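Local structure of general secretion pathway protein L (Vibrio parahaemolyticus, 2W7V) at residues A[39-50]-A[76-86]. The protein is a component of the type II secretion system whose periplasmic domain forms a dimer and probably takes part in exporting folded proteins across the outer membrane. Sequence-based numbering, arbitrary orientation.
Sequences GEVRIHARSSDF and NVVMGSFVLKR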
loop_
_atom_site.group_PDB
_atom_site.type_symbol
_atom_site.label_atom_id
_atom_site.label_comp_id
_atom_site.label_asym_id
_atom_site.label_seq_id
_atom_site.Cartn_x
_atom_site.Cartn_y
_atom_site.Cartn_z
ATOM N N GLY A 39 -7.771 0.160 9.502
ATOM C CA GLY A 39 -6.982 1.424 9.327
ATOM C C GLY A 39 -5.505 1.351 9.675
ATOM O O GLY A 39 -4.939 2.278 10.225
ATOM N N GLU A 40 -4.883 0.231 9.323
ATOM C CA GLU A 40 -3.480 0.009 9.565
ATOM C C GLU A 40 -2.774 -0.176 8.274
ATOM O O GLU A 40 -3.347 -0.645 7.303
ATOM C CB GLU A 40 -3.236 -1.276 10.328
ATOM C CG GLU A 40 -3.906 -1.400 11.626
ATOM C CD GLU A 40 -3.604 -2.740 12.280
ATOM O OE1 GLU A 40 -2.982 -3.614 11.625
ATOM O OE2 GLU A 40 -4.003 -2.912 13.425
ATOM N N VAL A 41 -1.494 0.117 8.314
ATOM C CA VAL A 41 -0.557 -0.270 7.320
ATOM C C VAL A 41 0.549 -1.140 7.964
ATOM O O VAL A 41 1.136 -0.780 8.966
ATOM C CB VAL A 41 0.045 0.997 6.668
ATOM C CG1 VAL A 41 1.035 0.636 5.546
ATOM C CG2 VAL A 41 -1.103 1.905 6.086
ATOM N N ARG A 42 0.820 -2.295 7.368
ATOM C CA ARG A 42 1.947 -3.111 7.771
ATOM C C ARG A 42 3.000 -3.183 6.659
ATOM O O ARG A 42 2.702 -3.462 5.508
ATOM C CB ARG A 42 1.440 -4.478 8.167
ATOM C CG ARG A 42 0.227 -4.390 9.104
ATOM C CD ARG A 42 -0.290 -5.775 9.480
ATOM N NE ARG A 42 -1.135 -6.348 8.428
ATOM C CZ ARG A 42 -2.387 -5.979 8.193
ATOM N NH1 ARG A 42 -2.967 -5.019 8.906
ATOM N NH2 ARG A 42 -3.061 -6.570 7.227
ATOM N N ILE A 43 4.237 -2.923 7.037
ATOM C CA ILE A 43 5.358 -2.799 6.146
ATOM C C ILE A 43 6.441 -3.804 6.478
ATOM O O ILE A 43 6.877 -3.847 7.593
ATOM C CB ILE A 43 5.991 -1.392 6.332
ATOM C CG1 ILE A 43 4.977 -0.272 5.952
ATOM C CG2 ILE A 43 7.225 -1.257 5.462
ATOM C CD1 ILE A 43 5.334 1.120 6.499
ATOM N N HIS A 44 6.896 -4.596 5.520
ATOM C CA HIS A 44 8.100 -5.359 5.721
ATOM C C HIS A 44 9.218 -4.687 4.946
ATOM O O HIS A 44 8.986 -4.159 3.884
ATOM C CB HIS A 44 7.962 -6.822 5.299
ATOM C CG HIS A 44 6.856 -7.555 5.993
ATOM N ND1 HIS A 44 6.411 -8.798 5.577
ATOM C CD2 HIS A 44 6.074 -7.211 7.044
ATOM C CE1 HIS A 44 5.411 -9.183 6.356
ATOM N NE2 HIS A 44 5.194 -8.240 7.258
ATOM N N ALA A 45 10.421 -4.672 5.525
ATOM C CA ALA A 45 11.621 -4.108 4.902
ATOM C C ALA A 45 12.870 -4.902 5.296
ATOM O O ALA A 45 12.856 -5.744 6.193
ATOM C CB ALA A 45 11.766 -2.606 5.281
ATOM N N ARG A 46 13.958 -4.643 4.594
ATOM C CA ARG A 46 15.253 -5.253 4.898
ATOM C C ARG A 46 16.400 -4.285 4.662
ATOM O O ARG A 46 16.312 -3.348 3.886
ATOM C CB ARG A 46 15.471 -6.493 4.048
ATOM C CG ARG A 46 15.393 -6.206 2.584
ATOM C CD ARG A 46 15.600 -7.433 1.804
ATOM N NE ARG A 46 15.409 -7.201 0.382
ATOM C CZ ARG A 46 15.834 -8.025 -0.571
ATOM N NH1 ARG A 46 16.538 -9.116 -0.267
ATOM N NH2 ARG A 46 15.596 -7.740 -1.847
ATOM N N SER A 47 17.493 -4.554 5.355
ATOM C CA SER A 47 18.672 -3.732 5.303
ATOM C C SER A 47 19.874 -4.630 5.511
ATOM O O SER A 47 19.717 -5.823 5.723
ATOM C CB SER A 47 18.581 -2.707 6.425
ATOM O OG SER A 47 19.678 -1.824 6.439
ATOM N N SER A 48 21.063 -4.034 5.417
ATOM C CA SER A 48 22.329 -4.663 5.803
ATOM C C SER A 48 22.631 -4.498 7.302
ATOM O O SER A 48 23.547 -5.113 7.825
ATOM C CB SER A 48 23.480 -4.060 4.988
ATOM O OG SER A 48 23.657 -2.677 5.286
ATOM N N ASP A 49 21.839 -3.675 7.978
ATOM C CA ASP A 49 22.071 -3.356 9.381
ATOM C C ASP A 49 20.797 -2.924 10.096
ATOM O O ASP A 49 19.788 -2.705 9.463
ATOM C CB ASP A 49 23.104 -2.232 9.451
ATOM C CG ASP A 49 23.595 -1.981 10.855
ATOM O OD1 ASP A 49 23.851 -2.964 11.621
ATOM O OD2 ASP A 49 23.694 -0.785 11.195
ATOM N N PHE A 50 20.857 -2.769 11.412
ATOM C CA PHE A 50 19.698 -2.329 12.218
ATOM C C PHE A 50 19.396 -0.815 12.140
ATOM O O PHE A 50 18.253 -0.375 12.344
ATOM C CB PHE A 50 19.916 -2.732 13.678
ATOM C CG PHE A 50 20.914 -1.869 14.429
ATOM C CD1 PHE A 50 20.494 -0.718 15.119
ATOM C CD2 PHE A 50 22.248 -2.204 14.467
ATOM C CE1 PHE A 50 21.373 0.053 15.776
ATOM C CE2 PHE A 50 23.153 -1.413 15.159
ATOM C CZ PHE A 50 22.724 -0.298 15.800
ATOM N N ASN A 76 23.339 -12.037 4.542
ATOM C CA ASN A 76 23.636 -11.175 5.696
ATOM C C ASN A 76 22.665 -9.978 5.756
ATOM O O ASN A 76 23.075 -8.820 5.759
ATOM C CB ASN A 76 25.101 -10.695 5.614
ATOM C CG ASN A 76 25.842 -10.775 6.945
ATOM O OD1 ASN A 76 25.261 -11.009 8.004
ATOM N ND2 ASN A 76 27.154 -10.591 6.881
ATOM N N VAL A 77 21.370 -10.288 5.794
ATOM C CA VAL A 77 20.294 -9.308 5.690
ATOM C C VAL A 77 19.554 -9.230 7.014
ATOM O O VAL A 77 19.294 -10.269 7.659
ATOM C CB VAL A 77 19.277 -9.706 4.592
ATOM C CG1 VAL A 77 18.408 -8.538 4.179
ATOM C CG2 VAL A 77 19.993 -10.246 3.348
ATOM N N VAL A 78 19.224 -8.009 7.425
ATOM C CA VAL A 78 18.386 -7.771 8.606
ATOM C C VAL A 78 16.932 -7.558 8.131
ATOM O O VAL A 78 16.683 -6.791 7.197
ATOM C CB VAL A 78 18.879 -6.547 9.411
ATOM C CG1 VAL A 78 18.065 -6.391 10.662
ATOM C CG2 VAL A 78 20.428 -6.677 9.729
HETATM N N MSE A 79 15.993 -8.284 8.723
HETATM C CA MSE A 79 14.631 -8.263 8.258
HETATM C C MSE A 79 13.728 -7.846 9.395
HETATM O O MSE A 79 13.846 -8.347 10.498
HETATM C CB MSE A 79 14.235 -9.648 7.770
HETATM C CG MSE A 79 15.076 -10.167 6.633
HETATM SE SE MSE A 79 14.493 -11.982 6.059
HETATM C CE MSE A 79 12.750 -11.429 5.305
ATOM N N GLY A 80 12.826 -6.911 9.125
ATOM C CA GLY A 80 11.838 -6.529 10.122
ATOM C C GLY A 80 10.607 -5.934 9.531
ATOM O O GLY A 80 10.403 -5.951 8.328
ATOM N N SER A 81 9.801 -5.347 10.404
ATOM C CA SER A 81 8.506 -4.863 10.026
ATOM C C SER A 81 8.068 -3.735 10.911
ATOM O O SER A 81 8.671 -3.478 11.954
ATOM C CB SER A 81 7.484 -5.994 10.112
ATOM O OG SER A 81 7.432 -6.451 11.438
ATOM N N PHE A 82 6.999 -3.078 10.450
ATOM C CA PHE A 82 6.370 -1.977 11.140
ATOM C C PHE A 82 4.878 -2.113 10.952
ATOM O O PHE A 82 4.426 -2.499 9.885
ATOM C CB PHE A 82 6.774 -0.660 10.489
ATOM C CG PHE A 82 8.191 -0.314 10.656
ATOM C CD1 PHE A 82 8.666 0.070 11.874
ATOM C CD2 PHE A 82 9.057 -0.344 9.571
ATOM C CE1 PHE A 82 9.982 0.378 12.039
ATOM C CE2 PHE A 82 10.414 -0.015 9.740
ATOM C CZ PHE A 82 10.859 0.340 10.964
ATOM N N VAL A 83 4.133 -1.776 11.991
ATOM C CA VAL A 83 2.700 -1.586 11.933
ATOM C C VAL A 83 2.423 -0.113 12.215
ATOM O O VAL A 83 2.896 0.420 13.187
ATOM C CB VAL A 83 1.981 -2.465 12.968
ATOM C CG1 VAL A 83 0.497 -2.227 12.905
ATOM C CG2 VAL A 83 2.284 -3.945 12.678
ATOM N N LEU A 84 1.706 0.538 11.309
ATOM C CA LEU A 84 1.300 1.928 11.467
ATOM C C LEU A 84 -0.202 1.999 11.701
ATOM O O LEU A 84 -0.970 1.333 11.009
ATOM C CB LEU A 84 1.588 2.718 10.179
ATOM C CG LEU A 84 2.965 2.614 9.551
ATOM C CD1 LEU A 84 3.078 3.555 8.322
ATOM C CD2 LEU A 84 4.029 2.898 10.578
ATOM N N LYS A 85 -0.592 2.844 12.630
ATOM C CA LYS A 85 -1.963 3.261 12.858
ATOM C C LYS A 85 -1.979 4.785 12.930
ATOM O O LYS A 85 -0.932 5.431 13.058
ATOM C CB LYS A 85 -2.477 2.674 14.172
ATOM C CG LYS A 85 -2.371 1.148 14.253
ATOM C CD LYS A 85 -2.444 0.633 15.713
ATOM C CE LYS A 85 -2.005 -0.840 15.786
ATOM N NZ LYS A 85 -2.257 -1.475 17.100
ATOM N N ARG A 86 -3.166 5.365 12.860
ATOM C CA ARG A 86 -3.305 6.835 12.857
ATOM C C ARG A 86 -2.754 7.513 14.154
ATOM O O ARG A 86 -2.981 6.996 15.228
ATOM C CB ARG A 86 -4.786 7.230 12.673
ATOM C CG ARG A 86 -5.374 6.839 11.316
ATOM C CD ARG A 86 -6.336 7.898 10.763
ATOM N NE ARG A 86 -7.650 7.808 11.375
ATOM C CZ ARG A 86 -8.508 8.821 11.524
ATOM N NH1 ARG A 86 -8.210 10.060 11.121
ATOM N NH2 ARG A 86 -9.686 8.590 12.093
#
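Ile43 CG1 and Leu84 CG each lie beside their own backbone N, anti to the carbonyl carbon (chi1 -62° and -50°), which brings Ile43 CD1 to 3.8 Å from Leu84 CD1. These residues lie on the two central strands, 40-47 and 78-86, of a four-stranded antiparallel sheet, between outer strands 28-35 and 64-73. Helices 8-13 and 51-61 both pack against the face that carries Val41, Val78 and Phe82, an alpha/beta arrangement in the GspL periplasmic domain. Four hydrogen-bonded pairs, from Val41 with Leu84 to Ser47 with Val78, zip the strands together. The bond from Leu84 N to Val41 O is short, 2.7 Å, and nearly straight. Val41, Ile43, Ala45, Val78, Phe82 and Leu84 make this face largely apolar, with Ser47 at its end. Met10 covers Val41, and Phe53 packs on Val78 and Phe82.

The other face is more polar. Glu40 and Lys85 run alongside each other, CG to CG 4.0 Å, but Lys85 NZ makes its salt bridge with Glu67. Arg42 NH1 makes a salt bridge to Glu40 OE1, 3.1 Å, from the anti side but 28° out of the carboxylate plane. Val83 touches both residues, with CG1 at the carboxylate and CG2 beside Arg42 CG. Further along, His44 CD2 lies 3.6 Å from Ser81 CB. Arg46 extends toward its salt bridge with Glu28. At its base, Val77 CG1 packs 3.6 Å from Arg46 CB and also meets Ser47 O at 3.4 Å.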